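Local coordinates for protein DNA alpha-glucosyltransferase (Enterobacteria phage T4, PDB 1XV5) that belongs to the GT-B clan of glycosyltransferases, a phage enzyme with two Rossmann-like domains that holds uridine-5'-diphosphate in this model, at residues Leu62-Tyr66 with Asn96-Leu100; Val137-Asp143 with Pro170-Phe175; Asn174-Met179 with Gln303-Tyr308. All blocks are in the same frame, centred on the assembly; numbering follows the deposited sequence.

Contact 1 (Leu62-Tyr66 with Asn96-Leu100); sequences LAKEY and NYKKL
With chi1 at 172°, Tyr66 carries CG anti to its own N and lays its ring beside the helix of Asn96 and Lys99, while chi1 of -73° in Asn96 sends its amide back to the turn at Leu62. There ND2 of Asn96 donates to Leu62 O at 2.7 Å, coming in tilted from the carbonyl plane, with an N-H...O angle of 145°. The Lys99 side chain crosses that of Tyr66 at about a right angle and is bent at its third torsion, which places NZ 4.3 Å from the ring centroid in a cation-pi contact over one face. The rim of the same ring, near its plane, meets the helical bond from Leu100 N to Asn96 O. Glu65 is the N-cap of helix 66-73, and the contact thus joins the entry to that helix with helix 91-103 in the N-terminal Rossmann-like domain of the GT-B fold. On the inner side, Leu62 CD2 packs on Leu100 CD1 at 3.8 Å, the two side chains nearly perpendicular, and Leu100 CG lies 4.0 Å from Tyr66 CE2. Both leucines also touch Phe7 of strand 3-8, and Asp42 accepts from the backbone N atoms of Leu62 and Ala63.

Contact 2 (Val137-Asp143 with Pro170-Phe175); sequences VIFSHSD and PTVYNF
His141 and Phe175 form an offset stack, their ring centroids 4.4 Å apart and their planes inclined by 30°, with Phe175 CZ standing over the imidazole face toward its rim. Phe175 reaches there because chi1 of 86° sets CG between its backbone N and carbonyl carbon, turning the ring across the end of strand 137-140, past the Ser140 carbonyl and onto His141. Imidazole ND1 is hydrogen-bonded to Ser305 OG, and NE2 to a glycerol that probably comes from the crystallisation liquor. The Phe139 side chain runs obliquely past two others on its side of the sheet: its CB lies 3.6 Å from Phe175 CD2, and its CD2 lies 3.7 Å from Tyr173 CB. Ile398 of helix 388-399 packs on both Phe139 and Tyr173. On the other face, Ile138 CD1 meets Pro170 CG at 3.6 Å, and Val172 CG1 rests 3.5 Å from Ser140 OG, a hydroxyl bonded to Asn148 of helix 146-155. Asn174 extends on this face too, giving a weak bond from ND2 to His141 O (2.9 Å) while its OD1 is bonded to Arg304; a water joins the same ND2 to Ser140 OG and Asp143 OD1. Between the two faces, Tyr173 N donates to Ile138 O at 2.8 Å and Ser140 N to Tyr173 O at 2.9 Å, before Phe175 N continues the ladder to Ser140 O. Strands 137-140 and 172-174 are parallel neighbours, the latter at the edge of the seven-stranded sheet, and with helix 146-155 between them in sequence they make up a beta-alpha-beta unit of a Rossmann-like domain.

Contact 3 (Asn174-Met179 with Gln303-Tyr308); sequences NFQPPM and QRSLEY. With UDP (uridine-5'-diphosphate), chain C.
Tyr308 gives its hydroxyl hydrogen to Pro178 O at 2.7 Å, from a position 36° above the carbonyl plane rather than on a lone pair. In the GT-B fold this is a place where the two Rossmann-like domains meet: Pro178 follows the last strand of the first sheet, whereas Tyr308 opens helix 308-316 of the second. From the same residue, Tyr308 N donates to O1A of uridine-5'-diphosphate at 3.0 Å, and Thr309 N bonds the ligand as well; the amino end of the helix would probably favour the negative phosphate. The phenol ring is held on both sides of its hydroxyl, Pro177 CB lying 3.7 Å from Tyr308 CE1 and Met179 CB, at the ring edge, 3.7 Å from Tyr308 CE2. Further out, Gln386 of helix 368-386 bonds to both loops, at Pro177 O and Leu306 N. A water then links Ser305 OG, itself hydrogen-bonded to His141 ND1, with Asn174 OD1 and accepts from Arg304 N.

Beyond it, Arg304 grips Asn174 OD1 side-on with two nitrogens, NE and NH1 each 3.0 Å from that oxygen. The NH1 hydrogen bond uses a lone pair in the carbonyl plane; NE approaches 25° out of it. Glu394 forms a salt bridge with Arg304 NH1, fixing the guanidinium from outside. Gln303 OE1 accepts from Asp143 N. The Gln303 amide stacks flat on that of Asn174, without a hydrogen bond between them, the planes 9° apart and Gln303 CD 3.3 Å from Asn174 ND2.

How the contacts relate
From the N terminus, contact 1 comes first and closes a loop of 29 residues that includes most of helix 66-73 and strand 78-83, tying the loop that leads into helix 66-73 to helix 91-103. Contact 2 follows in series, its centre 26 Å from that of contact 1, and closes the crossover through helix 146-155. Contact 3 starts where contact 2 ends, sharing Asn174 and Phe175, and then spans 123 residues, among them five strands of the second sheet. No loop encloses or crosses another beyond this shared step. Contacts 2 and 3 also touch directly, His141 and Asp143 meeting Ser305 and Gln303, which continues the first sheet's edge into the domain interface beside uridine-5'-diphosphate.

Contact 1 (Leu62-Tyr66 with Asn96-Leu100)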
loop_
_atom_site.group_PDB
_atom_site.type_symbol
_atom_site.label_atom_id
_atom_site.label_comp_id
_atom_site.label_asym_id
_atom_site.label_seq_id
_atom_site.Cartn_x
_atom_site.Cartn_y
_atom_site.Cartn_z
ATOM N N LEU A 62 7.507 23.483 3.154
ATOM C CA LEU A 62 6.314 24.269 3.427
ATOM C C LEU A 62 6.562 25.404 4.409
ATOM O O LEU A 62 6.074 26.514 4.216
ATOM C CB LEU A 62 5.197 23.364 3.959
ATOM C CG LEU A 62 4.672 22.284 3.006
ATOM C CD1 LEU A 62 3.597 21.469 3.710
ATOM C CD2 LEU A 62 4.109 22.925 1.750
ATOM N N ALA A 63 7.324 25.120 5.459
ATOM C CA ALA A 63 7.616 26.119 6.477
ATOM C C ALA A 63 8.478 27.281 5.994
ATOM O O ALA A 63 8.486 28.344 6.616
ATOM C CB ALA A 63 8.282 25.452 7.674
ATOM N N LYS A 64 9.191 27.099 4.885
ATOM C CA LYS A 64 10.070 28.156 4.394
ATOM C C LYS A 64 9.959 28.489 2.910
ATOM O O LYS A 64 10.569 29.451 2.442
ATOM C CB LYS A 64 11.519 27.795 4.717
ATOM C CG LYS A 64 11.746 27.463 6.181
ATOM C CD LYS A 64 13.191 27.104 6.442
ATOM C CE LYS A 64 13.432 26.807 7.912
ATOM N NZ LYS A 64 14.863 26.494 8.179
ATOM N N GLU A 65 9.187 27.701 2.172
ATOM C CA GLU A 65 9.027 27.938 0.743
ATOM C C GLU A 65 7.562 28.009 0.335
ATOM O O GLU A 65 7.156 27.411 -0.661
ATOM C CB GLU A 65 9.740 26.838 -0.047
ATOM C CG GLU A 65 11.257 26.944 -0.016
ATOM C CD GLU A 65 11.947 25.745 -0.643
ATOM O OE1 GLU A 65 13.138 25.868 -1.006
ATOM O OE2 GLU A 65 11.310 24.677 -0.762
ATOM N N TYR A 66 6.772 28.750 1.105
ATOM C CA TYR A 66 5.350 28.889 0.818
ATOM C C TYR A 66 5.080 29.360 -0.608
ATOM O O TYR A 66 4.227 28.804 -1.302
ATOM C CB TYR A 66 4.695 29.856 1.810
ATOM C CG TYR A 66 3.264 30.189 1.450
ATOM C CD1 TYR A 66 2.959 31.326 0.699
ATOM C CD2 TYR A 66 2.221 29.332 1.800
ATOM C CE1 TYR A 66 1.650 31.597 0.305
ATOM C CE2 TYR A 66 0.912 29.592 1.410
ATOM C CZ TYR A 66 0.634 30.725 0.662
ATOM O OH TYR A 66 -0.659 30.980 0.272
ATOM N N ASN A 96 1.486 27.095 7.096
ATOM C CA ASN A 96 1.620 27.385 5.676
ATOM C C ASN A 96 0.822 26.395 4.838
ATOM O O ASN A 96 0.398 26.718 3.731
ATOM C CB ASN A 96 3.091 27.377 5.250
ATOM C CG ASN A 96 3.842 28.603 5.740
ATOM O OD1 ASN A 96 3.237 29.636 6.020
ATOM N ND2 ASN A 96 5.162 28.501 5.826
ATOM N N TYR A 97 0.618 25.187 5.360
ATOM C CA TYR A 97 -0.160 24.201 4.624
ATOM C C TYR A 97 -1.614 24.656 4.610
ATOM O O TYR A 97 -2.286 24.591 3.583
ATOM C CB TYR A 97 -0.054 22.814 5.265
ATOM C CG TYR A 97 -1.005 21.815 4.643
ATOM C CD1 TYR A 97 -2.151 21.400 5.318
ATOM C CD2 TYR A 97 -0.793 21.336 3.350
ATOM C CE1 TYR A 97 -3.068 20.536 4.719
ATOM C CE2 TYR A 97 -1.707 20.474 2.740
ATOM C CZ TYR A 97 -2.841 20.081 3.431
ATOM O OH TYR A 97 -3.762 19.253 2.828
ATOM N N LYS A 98 -2.093 25.129 5.755
ATOM C CA LYS A 98 -3.465 25.606 5.850
ATOM C C LYS A 98 -3.649 26.836 4.967
ATOM O O LYS A 98 -4.708 27.017 4.367
ATOM C CB LYS A 98 -3.821 25.946 7.300
ATOM C CG LYS A 98 -3.877 24.738 8.221
ATOM C CD LYS A 98 -4.394 25.116 9.600
ATOM C CE LYS A 98 -4.498 23.896 10.503
ATOM N NZ LYS A 98 -5.070 24.229 11.839
ATOM N N LYS A 99 -2.618 27.676 4.887
ATOM C CA LYS A 99 -2.690 28.875 4.059
ATOM C C LYS A 99 -2.777 28.457 2.597
ATOM O O LYS A 99 -3.489 29.076 1.801
ATOM C CB LYS A 99 -1.458 29.764 4.262
ATOM C CG LYS A 99 -1.611 31.132 3.612
ATOM C CD LYS A 99 -0.298 31.888 3.479
ATOM C CE LYS A 99 0.361 32.168 4.808
ATOM N NZ LYS A 99 1.643 32.902 4.587
ATOM N N LEU A 100 -2.044 27.405 2.246
ATOM C CA LEU A 100 -2.057 26.892 0.881
ATOM C C LEU A 100 -3.473 26.515 0.473
ATOM O O LEU A 100 -3.940 26.887 -0.603
ATOM C CB LEU A 100 -1.166 25.654 0.760
ATOM C CG LEU A 100 0.291 25.834 0.347
ATOM C CD1 LEU A 100 0.974 24.470 0.322
ATOM C CD2 LEU A 100 0.361 26.485 -1.028
#

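Contact 2 (Val137-Asp143 with Pro170-Phe175)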
loop_
_atom_site.group_PDB
_atom_site.type_symbol
_atom_site.label_atom_id
_atom_site.label_comp_id
_atom_site.label_asym_id
_atom_site.label_seq_id
_atom_site.Cartn_x
_atom_site.Cartn_y
_atom_site.Cartn_z
ATOM N N VAL A 137 -13.705 16.343 -4.408
ATOM C CA VAL A 137 -13.858 14.899 -4.545
ATOM C C VAL A 137 -13.066 14.234 -3.422
ATOM O O VAL A 137 -11.903 14.570 -3.195
ATOM C CB VAL A 137 -13.300 14.393 -5.896
ATOM C CG1 VAL A 137 -13.543 12.892 -6.032
ATOM C CG2 VAL A 137 -13.952 15.145 -7.054
ATOM N N ILE A 138 -13.695 13.288 -2.730
ATOM C CA ILE A 138 -13.045 12.584 -1.629
ATOM C C ILE A 138 -13.116 11.072 -1.832
ATOM O O ILE A 138 -14.169 10.544 -2.190
ATOM C CB ILE A 138 -13.728 12.917 -0.290
ATOM C CG1 ILE A 138 -13.740 14.432 -0.078
ATOM C CG2 ILE A 138 -13.004 12.219 0.855
ATOM C CD1 ILE A 138 -14.601 14.869 1.091
ATOM N N PHE A 139 -11.996 10.389 -1.595
ATOM C CA PHE A 139 -11.917 8.930 -1.738
ATOM C C PHE A 139 -11.410 8.268 -0.453
ATOM O O PHE A 139 -10.582 8.838 0.264
ATOM C CB PHE A 139 -10.934 8.523 -2.841
ATOM C CG PHE A 139 -11.398 8.806 -4.241
ATOM C CD1 PHE A 139 -10.926 9.919 -4.930
ATOM C CD2 PHE A 139 -12.232 7.913 -4.906
ATOM C CE1 PHE A 139 -11.271 10.134 -6.264
ATOM C CE2 PHE A 139 -12.584 8.120 -6.239
ATOM C CZ PHE A 139 -12.100 9.231 -6.920
ATOM N N SER A 140 -11.892 7.056 -0.184
ATOM C CA SER A 140 -11.449 6.284 0.978
ATOM C C SER A 140 -11.464 4.803 0.602
ATOM O O SER A 140 -12.097 4.414 -0.376
ATOM C CB SER A 140 -12.359 6.515 2.185
ATOM O OG SER A 140 -13.567 5.785 2.072
ATOM N N HIS A 141 -10.772 3.983 1.385
ATOM C CA HIS A 141 -10.697 2.546 1.121
ATOM C C HIS A 141 -11.956 1.769 1.505
ATOM O O HIS A 141 -12.151 0.642 1.048
ATOM C CB HIS A 141 -9.513 1.926 1.868
ATOM C CG HIS A 141 -8.179 2.205 1.249
ATOM N ND1 HIS A 141 -7.818 1.734 0.006
ATOM C CD2 HIS A 141 -7.103 2.876 1.724
ATOM C CE1 HIS A 141 -6.576 2.099 -0.257
ATOM N NE2 HIS A 141 -6.119 2.793 0.770
ATOM N N SER A 142 -12.808 2.354 2.341
ATOM C CA SER A 142 -14.006 1.639 2.772
ATOM C C SER A 142 -15.151 2.529 3.242
ATOM O O SER A 142 -14.939 3.522 3.940
ATOM C CB SER A 142 -13.635 0.661 3.891
ATOM O OG SER A 142 -14.782 0.005 4.408
ATOM N N ASP A 143 -16.369 2.160 2.856
ATOM C CA ASP A 143 -17.550 2.913 3.258
ATOM C C ASP A 143 -17.744 2.791 4.771
ATOM O O ASP A 143 -18.351 3.659 5.398
ATOM C CB ASP A 143 -18.808 2.379 2.557
ATOM C CG ASP A 143 -18.758 2.528 1.044
ATOM O OD1 ASP A 143 -18.156 3.503 0.550
ATOM O OD2 ASP A 143 -19.342 1.673 0.341
ATOM N N PRO A 170 -19.962 15.830 2.815
ATOM C CA PRO A 170 -19.698 15.627 1.389
ATOM C C PRO A 170 -19.648 14.135 1.065
ATOM O O PRO A 170 -19.474 13.305 1.957
ATOM C CB PRO A 170 -18.356 16.320 1.189
ATOM C CG PRO A 170 -17.674 16.089 2.498
ATOM C CD PRO A 170 -18.774 16.374 3.496
ATOM N N THR A 171 -19.803 13.802 -0.210
ATOM C CA THR A 171 -19.782 12.411 -0.638
ATOM C C THR A 171 -18.371 11.834 -0.629
ATOM O O THR A 171 -17.419 12.491 -1.051
ATOM C CB THR A 171 -20.348 12.264 -2.063
ATOM O OG1 THR A 171 -21.664 12.830 -2.121
ATOM C CG2 THR A 171 -20.410 10.797 -2.460
ATOM N N VAL A 172 -18.240 10.607 -0.135
ATOM C CA VAL A 172 -16.948 9.930 -0.111
ATOM C C VAL A 172 -17.079 8.721 -1.024
ATOM O O VAL A 172 -17.958 7.877 -0.829
ATOM C CB VAL A 172 -16.564 9.437 1.304
ATOM C CG1 VAL A 172 -15.215 8.709 1.253
ATOM C CG2 VAL A 172 -16.493 10.618 2.268
ATOM N N TYR A 173 -16.209 8.645 -2.023
ATOM C CA TYR A 173 -16.230 7.546 -2.975
ATOM C C TYR A 173 -15.212 6.483 -2.608
ATOM O O TYR A 173 -14.159 6.780 -2.049
ATOM C CB TYR A 173 -15.911 8.063 -4.374
ATOM C CG TYR A 173 -16.882 9.098 -4.881
ATOM C CD1 TYR A 173 -18.109 8.722 -5.425
ATOM C CD2 TYR A 173 -16.577 10.456 -4.810
ATOM C CE1 TYR A 173 -19.010 9.675 -5.889
ATOM C CE2 TYR A 173 -17.471 11.418 -5.271
ATOM C CZ TYR A 173 -18.684 11.019 -5.809
ATOM O OH TYR A 173 -19.568 11.967 -6.271
ATOM N N ASN A 174 -15.520 5.237 -2.933
ATOM C CA ASN A 174 -14.587 4.164 -2.651
ATOM C C ASN A 174 -13.564 4.116 -3.777
ATOM O O ASN A 174 -13.856 4.512 -4.907
ATOM C CB ASN A 174 -15.316 2.827 -2.572
ATOM C CG ASN A 174 -14.384 1.683 -2.245
ATOM O OD1 ASN A 174 -13.965 0.930 -3.127
ATOM N ND2 ASN A 174 -14.039 1.555 -0.968
ATOM N N PHE A 175 -12.366 3.636 -3.467
ATOM C CA PHE A 175 -11.317 3.510 -4.466
ATOM C C PHE A 175 -10.396 2.369 -4.066
ATOM O O PHE A 175 -10.385 1.945 -2.907
ATOM C CB PHE A 175 -10.499 4.805 -4.569
ATOM C CG PHE A 175 -9.362 4.894 -3.579
ATOM C CD1 PHE A 175 -8.057 4.599 -3.968
ATOM C CD2 PHE A 175 -9.599 5.264 -2.260
ATOM C CE1 PHE A 175 -6.999 4.673 -3.058
ATOM C CE2 PHE A 175 -8.554 5.343 -1.339
ATOM C CZ PHE A 175 -7.248 5.047 -1.739
HETATM O O HOH W 1 -16.575 14.270 -2.761
HETATM O O HOH W 2 -14.995 3.926 0.465
HETATM O O HOH W 3 -11.902 -0.526 -1.809
#

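Contact 3 (Asn174-Met179 with Gln303-Tyr308)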
loop_
_atom_site.group_PDB
_atom_site.type_symbol
_atom_site.label_atom_id
_atom_site.label_comp_id
_atom_site.label_asym_id
_atom_site.label_seq_id
_atom_site.Cartn_x
_atom_site.Cartn_y
_atom_site.Cartn_z
ATOM N N ASN A 174 -15.520 5.237 -2.933
ATOM C CA ASN A 174 -14.587 4.164 -2.651
ATOM C C ASN A 174 -13.564 4.116 -3.777
ATOM O O ASN A 174 -13.856 4.512 -4.907
ATOM C CB ASN A 174 -15.316 2.827 -2.572
ATOM C CG ASN A 174 -14.384 1.683 -2.245
ATOM O OD1 ASN A 174 -13.965 0.930 -3.127
ATOM N ND2 ASN A 174 -14.039 1.555 -0.968
ATOM N N PHE A 175 -12.366 3.636 -3.467
ATOM C CA PHE A 175 -11.317 3.510 -4.466
ATOM C C PHE A 175 -10.396 2.369 -4.066
ATOM O O PHE A 175 -10.385 1.945 -2.907
ATOM C CB PHE A 175 -10.499 4.805 -4.569
ATOM C CG PHE A 175 -9.362 4.894 -3.579
ATOM C CD1 PHE A 175 -8.057 4.599 -3.968
ATOM C CD2 PHE A 175 -9.599 5.264 -2.260
ATOM C CE1 PHE A 175 -6.999 4.673 -3.058
ATOM C CE2 PHE A 175 -8.554 5.343 -1.339
ATOM C CZ PHE A 175 -7.248 5.047 -1.739
ATOM N N GLN A 176 -9.647 1.864 -5.040
ATOM C CA GLN A 176 -8.664 0.813 -4.803
ATOM C C GLN A 176 -7.342 1.431 -5.226
ATOM O O GLN A 176 -7.301 2.193 -6.190
ATOM C CB GLN A 176 -8.906 -0.404 -5.696
ATOM C CG GLN A 176 -10.205 -1.129 -5.480
ATOM C CD GLN A 176 -10.426 -2.182 -6.549
ATOM O OE1 GLN A 176 -9.759 -3.223 -6.569
ATOM N NE2 GLN A 176 -11.352 -1.906 -7.457
ATOM N N PRO A 177 -6.249 1.126 -4.509
ATOM C CA PRO A 177 -4.927 1.670 -4.857
ATOM C C PRO A 177 -4.383 0.813 -6.009
ATOM O O PRO A 177 -3.944 -0.320 -5.797
ATOM C CB PRO A 177 -4.141 1.506 -3.560
ATOM C CG PRO A 177 -4.721 0.252 -2.973
ATOM C CD PRO A 177 -6.206 0.387 -3.232
ATOM N N PRO A 178 -4.397 1.349 -7.243
ATOM C CA PRO A 178 -3.930 0.636 -8.433
ATOM C C PRO A 178 -2.437 0.601 -8.701
ATOM O O PRO A 178 -1.682 1.462 -8.259
ATOM C CB PRO A 178 -4.664 1.343 -9.584
ATOM C CG PRO A 178 -5.519 2.443 -8.913
ATOM C CD PRO A 178 -4.823 2.706 -7.612
ATOM N N MET A 179 -2.033 -0.409 -9.460
ATOM C CA MET A 179 -0.646 -0.578 -9.859
ATOM C C MET A 179 -0.650 -1.098 -11.286
ATOM O O MET A 179 -1.570 -1.814 -11.680
ATOM C CB MET A 179 0.051 -1.593 -8.953
ATOM C CG MET A 179 1.497 -1.846 -9.313
ATOM S SD MET A 179 2.292 -2.938 -8.125
ATOM C CE MET A 179 2.080 -4.533 -8.940
ATOM N N GLN A 303 -13.064 -3.347 1.645
ATOM C CA GLN A 303 -14.143 -3.283 0.665
ATOM C C GLN A 303 -13.655 -3.961 -0.617
ATOM O O GLN A 303 -14.033 -5.101 -0.893
ATOM C CB GLN A 303 -14.557 -1.826 0.398
ATOM C CG GLN A 303 -15.886 -1.702 -0.357
ATOM C CD GLN A 303 -16.567 -0.358 -0.143
ATOM O OE1 GLN A 303 -16.593 0.162 0.973
ATOM N NE2 GLN A 303 -17.143 0.198 -1.207
ATOM N N ARG A 304 -12.805 -3.279 -1.385
ATOM C CA ARG A 304 -12.254 -3.845 -2.623
ATOM C C ARG A 304 -10.734 -3.712 -2.682
ATOM O O ARG A 304 -10.091 -4.299 -3.539
ATOM C CB ARG A 304 -12.804 -3.122 -3.866
ATOM C CG ARG A 304 -14.291 -3.285 -4.150
ATOM C CD ARG A 304 -14.663 -2.520 -5.428
ATOM N NE ARG A 304 -14.393 -1.088 -5.301
ATOM C CZ ARG A 304 -14.318 -0.240 -6.325
ATOM N NH1 ARG A 304 -14.064 1.046 -6.109
ATOM N NH2 ARG A 304 -14.491 -0.675 -7.566
ATOM N N SER A 305 -10.157 -2.946 -1.766
ATOM C CA SER A 305 -8.723 -2.703 -1.807
ATOM C C SER A 305 -7.733 -3.736 -1.283
ATOM O O SER A 305 -7.719 -4.050 -0.090
ATOM C CB SER A 305 -8.411 -1.372 -1.114
ATOM O OG SER A 305 -9.162 -0.311 -1.670
ATOM N N LEU A 306 -6.913 -4.267 -2.185
ATOM C CA LEU A 306 -5.835 -5.154 -1.775
ATOM C C LEU A 306 -4.744 -4.104 -1.608
ATOM O O LEU A 306 -4.932 -2.945 -2.004
ATOM C CB LEU A 306 -5.437 -6.140 -2.877
ATOM C CG LEU A 306 -6.230 -7.447 -2.936
ATOM C CD1 LEU A 306 -5.779 -8.255 -4.147
ATOM C CD2 LEU A 306 -6.020 -8.242 -1.641
ATOM N N GLU A 307 -3.623 -4.485 -1.016
ATOM C CA GLU A 307 -2.519 -3.554 -0.817
ATOM C C GLU A 307 -1.473 -3.763 -1.900
ATOM O O GLU A 307 -1.510 -4.757 -2.627
ATOM C CB GLU A 307 -1.903 -3.777 0.560
ATOM C CG GLU A 307 -2.880 -3.517 1.680
ATOM C CD GLU A 307 -2.291 -3.791 3.041
ATOM O OE1 GLU A 307 -2.259 -4.968 3.458
ATOM O OE2 GLU A 307 -1.845 -2.821 3.684
ATOM N N TYR A 308 -0.542 -2.825 -2.018
ATOM C CA TYR A 308 0.488 -2.957 -3.035
ATOM C C TYR A 308 1.315 -4.223 -2.886
ATOM O O TYR A 308 1.638 -4.863 -3.882
ATOM C CB TYR A 308 1.382 -1.718 -3.055
ATOM C CG TYR A 308 0.711 -0.572 -3.772
ATOM C CD1 TYR A 308 0.292 0.564 -3.085
ATOM C CD2 TYR A 308 0.422 -0.662 -5.136
ATOM C CE1 TYR A 308 -0.408 1.582 -3.741
ATOM C CE2 TYR A 308 -0.275 0.343 -5.795
ATOM C CZ TYR A 308 -0.688 1.458 -5.096
ATOM O OH TYR A 308 -1.399 2.437 -5.754
HETATM N N1 UDP C . 7.881 -0.971 0.245
HETATM C C2 UDP C . 9.182 -0.792 -0.181
HETATM N N3 UDP C . 10.135 -0.951 0.793
HETATM C C4 UDP C . 9.919 -1.274 2.121
HETATM C C5 UDP C . 8.545 -1.453 2.477
HETATM C C6 UDP C . 7.596 -1.296 1.549
HETATM O O2 UDP C . 9.468 -0.523 -1.336
HETATM O O4 UDP C . 10.881 -1.384 2.881
HETATM C "C1'" UDP C . 6.814 -0.791 -0.745
HETATM C "C2'" UDP C . 5.937 -2.018 -0.971
HETATM O "O2'" UDP C . 6.560 -2.936 -1.844
HETATM C "C3'" UDP C . 4.692 -1.354 -1.544
HETATM C "C4'" UDP C . 4.575 -0.109 -0.666
HETATM O "O4'" UDP C . 5.936 0.203 -0.264
HETATM O "O3'" UDP C . 4.939 -0.974 -2.898
HETATM C "C5'" UDP C . 3.711 -0.275 0.569
HETATM O "O5'" UDP C . 2.337 -0.200 0.209
HETATM P PA UDP C . 1.239 -1.208 0.776
HETATM O O1A UDP C . -0.037 -0.787 0.162
HETATM O O2A UDP C . 1.717 -2.602 0.574
HETATM O O3A UDP C . 1.192 -0.949 2.392
HETATM P PB UDP C . 1.422 0.403 3.289
HETATM O O1B UDP C . 0.498 0.307 4.447
HETATM O O2B UDP C . 2.875 0.543 3.534
HETATM O O3B UDP C . 0.940 1.590 2.351
HETATM O O HOH W 3 -11.902 -0.526 -1.809
#